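Local atomic coordinates of alpha-L-rhamnosidase (PDB entry 6GSZ), a protein that probably hydrolyses terminal non-reducing alpha-L-rhamnose residues of alpha-L-rhamnosides. Residues E10-R13 with G17-E20; D473-S478 with T524-D529; L509-P514 with N519-T524. One frame throughout, in Å; residues are numbered along the deposited sequence.

The three contacts come from two regions of one chain. Contact 1 lies near the N-terminus, in the range of the immunoglobulin-like domain, between the loop after strand 3-9 and residues 17-20, at the end of strand 15-18. Contacts 2 and 3 both lie in the six-hairpin glycosidase range. Contact 2 joins helix 471-484 to the end of the long loop between helices 488-503 and 530-542. Contact 3 folds that same loop on itself. Along the chain it comes between the two segments of contact 2, sharing Thr524 with the second. Their centres are about 12 Å apart. The centre of contact 1 is about 27 Å from that of contact 2. Contact 2 supplies two residues of the glucose pocket, and contact 3 lies beside it.

Contact 1 of 3, residues E10-R13 with G17-E20; sequences EHHR and GIGE
His12 and Glu20 meet through a hydrogen bond. His12 NE2 donates to Glu20 OE1 at 2.9 Å, and the N-H...O angle is 165°. The oxygen lies close to the plane of the imidazole. On the carboxylate, the syn side of OE1 is used. Ring and carboxylate are turned 52° against each other, so the two groups are far from coplanar. Glu20 reaches the ring by a bend in its chain (chi2 85°), which brings the carboxylate to the edge of the His12 ring.

The apolar part is a CH-pi contact. Ile18 CG2 sits over one face of the His12 ring, 3.7 Å from its centroid and close to the ring normal. The methyl group and the carboxylate together hold the imidazole at a face and at an edge.

The third part is between two acids. Glu10 CG lies 3.7 Å from Glu20 CD, and the two carboxylates are stacked with their planes nearly parallel. Glu10 OE1 and Glu20 OE2 are 4.4 Å apart. Glu10 OE1 has salt bridges with Arg24 and Arg492.

The loop between strands 3-9 and 15-18 is closed by these contacts. Glu10 and His12 also line the pocket that holds 2-(2-methoxyethoxy)ethanol. Arg24 and Arg492 probably offset the charge of Glu10, and so ease its closeness to Glu20. The hydrogen bond to Glu20 would favour a proton on His12 NE2.

Contact 2 of 3, residues D473-S478 with T524-D529; sequences DIHAFS and TSIWGD. With BGC (beta-D-glucopyranose), chain B.
Asp473 and Trp527 meet at one hydroxyl, O3, of a bound beta-D-glucopyranose in the six-hairpin glycosidase domain, an (alpha/alpha)6 barrel in this family. The first segment is part of helix 471-484. The second is the loop leading into helix 530-542.

Asp473 comes first and grips the sugar with both carboxylate oxygens. OD1 accepts from O3 of the glucose at 2.5 Å, and OD2 accepts from O2 at 2.6 Å. O3 also accepts a bond from Trp527 NE1 at 3.0 Å, bent to 143°. O3 lies at the edge of the indole, near the ring plane. One sugar hydroxyl thus links the helix to the loop. Asp460 and His761 bind the same glucose, and Trp578 and Trp470 pack against the Trp527 ring.

Two residues on, His475 points at the loop. With chi1 at -174°, the ring swings away from the backbone N and out from the helix to the carbonyl of Ile526. Asp529 CB packs against the ring, 3.7 Å from His475 CE1. The Asp529 carboxylate turns back to its own loop, where OD2 accepts from Ile526 N, and OD1 is held by Ser609 and Trp558. Ile526 is therefore fixed at both N and O. His475 ND1 donates to Ile526 O at 2.8 Å, nearly straight at 173°, in the carbonyl plane and on a lone pair.

Contact 3 of 3, residues L509-P514 with N519-T524; sequences LPYVIP and NGETPT. With NAG (2-acetamido-2-deoxy-beta-D-glucopyranose), chain C.
Tyr511 is bonded at both ends, its backbone N by Glu521 and its phenol OH by Thr522. Tyr511 N donates to Glu521 OE2 at 3.1 Å, with an angle of 168°. The donor comes from above the carboxylate plane. At the far end, the phenol OH donates to Thr522 O at 2.7 Å, on a lone pair of the carbonyl. Water 3 donates to the same OH at 2.9 Å.

Between these bonds the extended chain of Glu521 (chi2 167°) runs over one face of the ring. Its CB lies 3.7 Å from the ring centroid. Thr524 CG2 adds a contact of 3.5 Å to Tyr511 OH.

Waters take up several backbone groups. Water 1 accepts from Thr524 N at 3.0 Å and donates to Leu509 O. Water 4 accepts from Val512 N and lies 2.7 Å from Glu521 OE2. Glu521 OE1 has a weak bond to His517.

Outside the loop, Tyr511 O accepts from Thr471, and its ring meets Trp578 edge-to-face. Trp578 belongs to the glucose pocket, and the Tyr511 side chain is about 7 Å from that sugar. The arrangement is a long inter-helix loop folded on itself beside the sugar pocket of a six-hairpin glycosidase domain.

Contact 1 of 3, residues E10-R13 with G17-E20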
loop_
_atom_site.group_PDB
_atom_site.type_symbol
_atom_site.label_atom_id
_atom_site.label_comp_id
_atom_site.label_asym_id
_atom_site.label_seq_id
_atom_site.Cartn_x
_atom_site.Cartn_y
_atom_site.Cartn_z
ATOM N N GLU A 10 -13.626 -11.435 4.798
ATOM C CA GLU A 10 -12.379 -10.941 5.399
ATOM C C GLU A 10 -12.149 -9.521 4.879
ATOM O O GLU A 10 -13.045 -8.678 4.927
ATOM C CB GLU A 10 -11.235 -11.943 5.180
ATOM C CG GLU A 10 -11.526 -13.288 5.839
ATOM C CD GLU A 10 -11.403 -13.323 7.361
ATOM O OE1 GLU A 10 -10.406 -12.742 7.852
ATOM O OE2 GLU A 10 -12.277 -13.950 8.022
ATOM N N HIS A 11 -10.928 -9.255 4.383
ATOM C CA HIS A 11 -10.558 -7.986 3.796
ATOM C C HIS A 11 -10.341 -8.111 2.279
ATOM O O HIS A 11 -9.805 -7.176 1.637
ATOM C CB HIS A 11 -9.352 -7.369 4.488
ATOM C CG HIS A 11 -9.637 -7.095 5.927
ATOM N ND1 HIS A 11 -10.435 -6.034 6.368
ATOM C CD2 HIS A 11 -9.298 -7.810 7.011
ATOM C CE1 HIS A 11 -10.522 -6.120 7.681
ATOM N NE2 HIS A 11 -9.883 -7.201 8.102
ATOM N N HIS A 12 -10.909 -9.167 1.709
ATOM C CA HIS A 12 -10.795 -9.393 0.267
ATOM C C HIS A 12 -11.792 -8.520 -0.499
ATOM O O HIS A 12 -12.955 -8.390 -0.082
ATOM C CB HIS A 12 -11.123 -10.841 -0.054
ATOM C CG HIS A 12 -10.323 -11.876 0.676
ATOM N ND1 HIS A 12 -8.973 -12.100 0.408
ATOM C CD2 HIS A 12 -10.677 -12.817 1.571
ATOM C CE1 HIS A 12 -8.569 -13.109 1.180
ATOM N NE2 HIS A 12 -9.595 -13.546 1.926
ATOM N N ARG A 13 -11.401 -7.968 -1.642
ATOM C CA ARG A 13 -12.336 -7.242 -2.491
ATOM C C ARG A 13 -13.302 -8.230 -3.170
ATOM O O ARG A 13 -14.491 -7.944 -3.359
ATOM C CB ARG A 13 -11.629 -6.381 -3.544
ATOM C CG ARG A 13 -10.734 -5.286 -2.980
ATOM C CD ARG A 13 -10.342 -4.193 -3.971
ATOM N NE ARG A 13 -11.524 -3.443 -4.411
ATOM C CZ ARG A 13 -11.534 -2.521 -5.368
ATOM N NH1 ARG A 13 -10.397 -2.214 -5.995
ATOM N NH2 ARG A 13 -12.671 -1.898 -5.686
ATOM N N GLY A 17 -10.380 -18.282 -4.404
ATOM C CA GLY A 17 -9.137 -18.933 -4.073
ATOM C C GLY A 17 -8.542 -18.519 -2.740
ATOM O O GLY A 17 -7.326 -18.565 -2.524
ATOM N N ILE A 18 -9.432 -18.148 -1.800
ATOM C CA ILE A 18 -9.028 -17.618 -0.506
ATOM C C ILE A 18 -8.511 -18.735 0.414
ATOM O O ILE A 18 -8.716 -19.939 0.206
ATOM C CB ILE A 18 -10.156 -16.799 0.149
ATOM C CG1 ILE A 18 -11.348 -17.654 0.548
ATOM C CG2 ILE A 18 -10.567 -15.657 -0.776
ATOM C CD1 ILE A 18 -12.346 -16.950 1.446
ATOM N N GLY A 19 -7.884 -18.311 1.507
ATOM C CA GLY A 19 -7.298 -19.215 2.478
ATOM C C GLY A 19 -8.234 -19.631 3.606
ATOM O O GLY A 19 -7.930 -20.543 4.355
ATOM N N GLU A 20 -9.359 -18.950 3.751
ATOM C CA GLU A 20 -10.282 -19.158 4.892
ATOM C C GLU A 20 -11.380 -20.148 4.489
ATOM O O GLU A 20 -12.014 -19.984 3.458
ATOM C CB GLU A 20 -10.946 -17.850 5.335
ATOM C CG GLU A 20 -9.950 -16.828 5.818
ATOM C CD GLU A 20 -9.288 -15.959 4.746
ATOM O OE1 GLU A 20 -9.870 -15.836 3.631
ATOM O OE2 GLU A 20 -8.258 -15.331 5.093
#

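Contact 2 of 3, residues D473-S478 with T524-D529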
loop_
_atom_site.group_PDB
_atom_site.type_symbol
_atom_site.label_atom_id
_atom_site.label_comp_id
_atom_site.label_asym_id
_atom_site.label_seq_id
_atom_site.Cartn_x
_atom_site.Cartn_y
_atom_site.Cartn_z
ATOM N N ASP A 473 8.975 4.279 7.320
ATOM C CA ASP A 473 8.184 5.098 6.435
ATOM C C ASP A 473 6.692 4.719 6.562
ATOM O O ASP A 473 5.834 5.601 6.619
ATOM C CB ASP A 473 8.641 4.966 4.976
ATOM C CG ASP A 473 10.100 5.278 4.705
ATOM O OD1 ASP A 473 10.954 4.763 5.470
ATOM O OD2 ASP A 473 10.358 6.060 3.757
ATOM N N ILE A 474 6.391 3.415 6.574
ATOM C CA ILE A 474 5.006 2.996 6.674
ATOM C C ILE A 474 4.462 3.250 8.082
ATOM O O ILE A 474 3.287 3.536 8.229
ATOM C CB ILE A 474 4.772 1.572 6.130
ATOM C CG1 ILE A 474 3.291 1.222 6.099
ATOM C CG2 ILE A 474 5.568 0.540 6.881
ATOM C CD1 ILE A 474 2.438 2.160 5.241
ATOM N N HIS A 475 5.315 3.173 9.091
ATOM C CA HIS A 475 4.889 3.550 10.436
ATOM C C HIS A 475 4.368 4.997 10.407
ATOM O O HIS A 475 3.271 5.300 10.910
ATOM C CB HIS A 475 6.019 3.320 11.444
ATOM C CG HIS A 475 5.654 3.542 12.880
ATOM N ND1 HIS A 475 6.628 3.482 13.869
ATOM C CD2 HIS A 475 4.508 3.906 13.492
ATOM C CE1 HIS A 475 6.064 3.764 15.052
ATOM N NE2 HIS A 475 4.771 4.010 14.839
ATOM N N ALA A 476 5.140 5.906 9.839
ATOM C CA ALA A 476 4.764 7.318 9.778
ATOM C C ALA A 476 3.517 7.567 8.924
ATOM O O ALA A 476 2.676 8.403 9.281
ATOM C CB ALA A 476 5.922 8.148 9.232
ATOM N N PHE A 477 3.370 6.833 7.826
ATOM C CA PHE A 477 2.356 7.166 6.800
ATOM C C PHE A 477 1.010 6.434 7.005
ATOM O O PHE A 477 0.031 6.857 6.397
ATOM C CB PHE A 477 2.916 6.870 5.399
ATOM C CG PHE A 477 2.029 7.354 4.279
ATOM C CD1 PHE A 477 1.815 8.717 4.089
ATOM C CD2 PHE A 477 1.438 6.452 3.400
ATOM C CE1 PHE A 477 0.969 9.165 3.093
ATOM C CE2 PHE A 477 0.592 6.904 2.395
ATOM C CZ PHE A 477 0.372 8.262 2.243
ATOM N N SER A 478 0.942 5.333 7.771
ATOM C CA SER A 478 -0.260 4.467 7.650
ATOM C C SER A 478 -1.555 5.183 8.145
ATOM O O SER A 478 -2.621 4.870 7.606
ATOM C CB SER A 478 -0.068 3.100 8.304
ATOM O OG SER A 478 -0.403 3.115 9.664
ATOM N N THR A 524 16.261 -0.601 15.976
ATOM C CA THR A 524 16.108 0.868 15.932
ATOM C C THR A 524 14.679 1.266 16.330
ATOM O O THR A 524 13.701 0.573 16.048
ATOM C CB THR A 524 16.431 1.439 14.547
ATOM O OG1 THR A 524 15.570 0.900 13.529
ATOM C CG2 THR A 524 17.879 1.189 14.208
ATOM N N SER A 525 14.593 2.464 16.906
ATOM C CA SER A 525 13.305 3.101 17.193
ATOM C C SER A 525 12.676 3.562 15.879
ATOM O O SER A 525 13.394 3.747 14.887
ATOM C CB SER A 525 13.490 4.281 18.103
ATOM O OG SER A 525 14.140 5.334 17.428
ATOM N N ILE A 526 11.347 3.661 15.863
ATOM C CA ILE A 526 10.491 4.164 14.761
ATOM C C ILE A 526 10.364 3.097 13.662
ATOM O O ILE A 526 9.272 2.708 13.338
ATOM C CB ILE A 526 10.924 5.536 14.208
ATOM C CG1 ILE A 526 11.153 6.554 15.340
ATOM C CG2 ILE A 526 9.890 6.029 13.200
ATOM C CD1 ILE A 526 11.783 7.825 14.872
ATOM N N TRP A 527 11.506 2.724 13.078
ATOM C CA TRP A 527 11.627 1.624 12.111
ATOM C C TRP A 527 11.244 0.321 12.818
ATOM O O TRP A 527 10.226 -0.258 12.455
ATOM C CB TRP A 527 13.056 1.634 11.545
ATOM C CG TRP A 527 13.217 2.618 10.423
ATOM C CD1 TRP A 527 13.327 2.321 9.096
ATOM C CD2 TRP A 527 13.277 4.059 10.492
ATOM N NE1 TRP A 527 13.422 3.461 8.354
ATOM C CE2 TRP A 527 13.372 4.549 9.180
ATOM C CE3 TRP A 527 13.235 4.998 11.533
ATOM C CZ2 TRP A 527 13.447 5.906 8.873
ATOM C CZ3 TRP A 527 13.291 6.345 11.228
ATOM C CH2 TRP A 527 13.404 6.800 9.917
ATOM N N GLY A 528 11.930 -0.063 13.892
ATOM C CA GLY A 528 11.557 -1.276 14.555
ATOM C C GLY A 528 10.168 -1.193 15.186
ATOM O O GLY A 528 9.444 -2.189 15.269
ATOM N N ASP A 529 9.828 0.015 15.658
ATOM C CA ASP A 529 8.534 0.258 16.285
ATOM C C ASP A 529 7.368 0.051 15.314
ATOM O O ASP A 529 6.226 0.007 15.772
ATOM C CB ASP A 529 8.459 1.632 16.931
ATOM C CG ASP A 529 9.353 1.739 18.166
ATOM O OD1 ASP A 529 9.156 0.897 19.100
ATOM O OD2 ASP A 529 10.182 2.678 18.171
HETATM C C2 BGC B . 13.805 5.279 3.481
HETATM C C3 BGC B . 14.261 5.518 4.893
HETATM C C4 BGC B . 15.615 4.972 5.286
HETATM C C5 BGC B . 16.511 5.419 4.235
HETATM C C6 BGC B . 17.881 4.920 4.651
HETATM C C1 BGC B . 14.922 5.635 2.515
HETATM O O1 BGC B . 14.423 5.529 1.196
HETATM O O2 BGC B . 12.879 6.265 3.091
HETATM O O3 BGC B . 13.450 4.826 5.683
HETATM O O4 BGC B . 16.119 5.324 6.595
HETATM O O5 BGC B . 16.151 5.006 2.877
HETATM O O6 BGC B . 18.797 5.198 3.587
#

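Contact 3 of 3, residues L509-P514 with N519-T524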
loop_
_atom_site.group_PDB
_atom_site.type_symbol
_atom_site.label_atom_id
_atom_site.label_comp_id
_atom_site.label_asym_id
_atom_site.label_seq_id
_atom_site.Cartn_x
_atom_site.Cartn_y
_atom_site.Cartn_z
ATOM N N LEU A 509 13.065 -6.253 14.494
ATOM C CA LEU A 509 12.516 -6.137 13.156
ATOM C C LEU A 509 13.613 -5.682 12.198
ATOM O O LEU A 509 14.268 -4.670 12.420
ATOM C CB LEU A 509 11.353 -5.145 13.172
ATOM C CG LEU A 509 10.528 -5.075 11.907
ATOM C CD1 LEU A 509 9.762 -6.380 11.675
ATOM C CD2 LEU A 509 9.592 -3.873 11.972
ATOM N N PRO A 510 13.864 -6.419 11.098
ATOM C CA PRO A 510 14.760 -5.913 10.059
ATOM C C PRO A 510 14.281 -4.557 9.550
ATOM O O PRO A 510 13.109 -4.235 9.634
ATOM C CB PRO A 510 14.722 -6.970 8.974
ATOM C CG PRO A 510 14.344 -8.214 9.710
ATOM C CD PRO A 510 13.356 -7.761 10.773
ATOM N N TYR A 511 15.192 -3.762 9.026
ATOM C CA TYR A 511 14.852 -2.431 8.536
ATOM C C TYR A 511 13.833 -2.445 7.407
ATOM O O TYR A 511 13.004 -1.554 7.301
ATOM C CB TYR A 511 16.100 -1.636 8.145
ATOM C CG TYR A 511 17.084 -1.447 9.275
ATOM C CD1 TYR A 511 16.715 -1.490 10.617
ATOM C CD2 TYR A 511 18.395 -1.114 8.969
ATOM C CE1 TYR A 511 17.674 -1.362 11.608
ATOM C CE2 TYR A 511 19.347 -0.951 9.951
ATOM C CZ TYR A 511 18.990 -1.070 11.278
ATOM O OH TYR A 511 19.933 -0.933 12.259
ATOM N N VAL A 512 13.977 -3.419 6.501
ATOM C CA VAL A 512 13.043 -3.567 5.394
ATOM C C VAL A 512 12.423 -4.957 5.397
ATOM O O VAL A 512 13.046 -5.917 5.837
ATOM C CB VAL A 512 13.674 -3.285 4.018
ATOM C CG1 VAL A 512 14.383 -1.942 4.029
ATOM C CG2 VAL A 512 14.640 -4.365 3.530
ATOM N N ILE A 513 11.167 -5.005 4.940
ATOM C CA ILE A 513 10.382 -6.227 4.874
ATOM C C ILE A 513 9.723 -6.285 3.512
ATOM O O ILE A 513 8.959 -5.377 3.125
ATOM C CB ILE A 513 9.273 -6.241 5.924
ATOM C CG1 ILE A 513 9.797 -6.042 7.351
ATOM C CG2 ILE A 513 8.409 -7.479 5.809
ATOM C CD1 ILE A 513 10.653 -7.173 7.932
ATOM N N PRO A 514 9.939 -7.354 2.709
ATOM C CA PRO A 514 10.827 -8.500 2.997
ATOM C C PRO A 514 12.297 -8.111 3.210
ATOM O O PRO A 514 12.775 -7.092 2.657
ATOM C CB PRO A 514 10.718 -9.328 1.711
ATOM C CG PRO A 514 9.305 -9.012 1.184
ATOM C CD PRO A 514 9.178 -7.522 1.463
ATOM N N ASN A 519 20.974 -10.710 8.953
ATOM C CA ASN A 519 20.691 -10.601 10.367
ATOM C C ASN A 519 21.564 -9.560 11.098
ATOM O O ASN A 519 21.518 -9.480 12.325
ATOM C CB ASN A 519 20.763 -11.969 11.040
ATOM C CG ASN A 519 22.178 -12.455 11.244
ATOM O OD1 ASN A 519 23.114 -11.904 10.664
ATOM N ND2 ASN A 519 22.340 -13.504 12.047
ATOM N N GLY A 520 22.261 -8.702 10.370
ATOM C CA GLY A 520 23.289 -7.819 10.964
ATOM C C GLY A 520 22.755 -6.483 11.475
ATOM O O GLY A 520 23.442 -5.789 12.234
ATOM N N GLU A 521 21.548 -6.094 11.067
ATOM C CA GLU A 521 21.001 -4.802 11.442
ATOM C C GLU A 521 20.641 -4.804 12.933
ATOM O O GLU A 521 19.989 -5.718 13.392
ATOM C CB GLU A 521 19.780 -4.484 10.587
ATOM C CG GLU A 521 20.138 -4.341 9.120
ATOM C CD GLU A 521 18.941 -4.322 8.171
ATOM O OE1 GLU A 521 18.995 -3.575 7.132
ATOM O OE2 GLU A 521 17.952 -4.967 8.498
ATOM N N THR A 522 21.055 -3.764 13.651
ATOM C CA THR A 522 20.736 -3.651 15.067
ATOM C C THR A 522 19.382 -2.978 15.268
ATOM O O THR A 522 18.907 -2.248 14.401
ATOM C CB THR A 522 21.876 -2.944 15.814
ATOM O OG1 THR A 522 22.122 -1.658 15.258
ATOM C CG2 THR A 522 23.137 -3.784 15.772
ATOM N N PRO A 523 18.697 -3.232 16.408
ATOM C CA PRO A 523 17.331 -2.719 16.601
ATOM C C PRO A 523 17.278 -1.183 16.637
ATOM O O PRO A 523 18.110 -0.540 17.283
ATOM C CB PRO A 523 16.950 -3.284 17.973
ATOM C CG PRO A 523 17.874 -4.478 18.174
ATOM C CD PRO A 523 19.158 -4.082 17.513
ATOM N N THR A 524 16.261 -0.601 15.976
ATOM C CA THR A 524 16.108 0.868 15.932
ATOM C C THR A 524 14.679 1.266 16.330
ATOM O O THR A 524 13.701 0.573 16.048
ATOM C CB THR A 524 16.431 1.439 14.547
ATOM O OG1 THR A 524 15.570 0.900 13.529
ATOM C CG2 THR A 524 17.879 1.189 14.208
HETATM C C1 NAG C . 17.659 -16.921 9.417
HETATM C C2 NAG C . 17.577 -17.364 7.948
HETATM C C3 NAG C . 18.890 -17.957 7.496
HETATM C C4 NAG C . 20.042 -17.011 7.732
HETATM C C5 NAG C . 20.033 -16.601 9.205
HETATM C C6 NAG C . 21.080 -15.525 9.459
HETATM C C7 NAG C . 15.538 -18.138 6.808
HETATM C C8 NAG C . 14.503 -19.234 6.762
HETATM N N2 NAG C . 16.521 -18.311 7.730
HETATM O O3 NAG C . 18.797 -18.260 6.111
HETATM O O4 NAG C . 21.227 -17.733 7.416
HETATM O O5 NAG C . 18.753 -16.013 9.499
HETATM O O6 NAG C . 20.939 -14.436 8.488
HETATM O O7 NAG C . 15.485 -17.136 6.078
HETATM O O HOH W 1 14.888 -1.912 13.697
HETATM O O HOH W 2 16.792 -4.572 13.363
HETATM O O HOH W 3 22.775 -1.412 11.840
HETATM O O HOH W 4 16.409 -5.127 6.305
#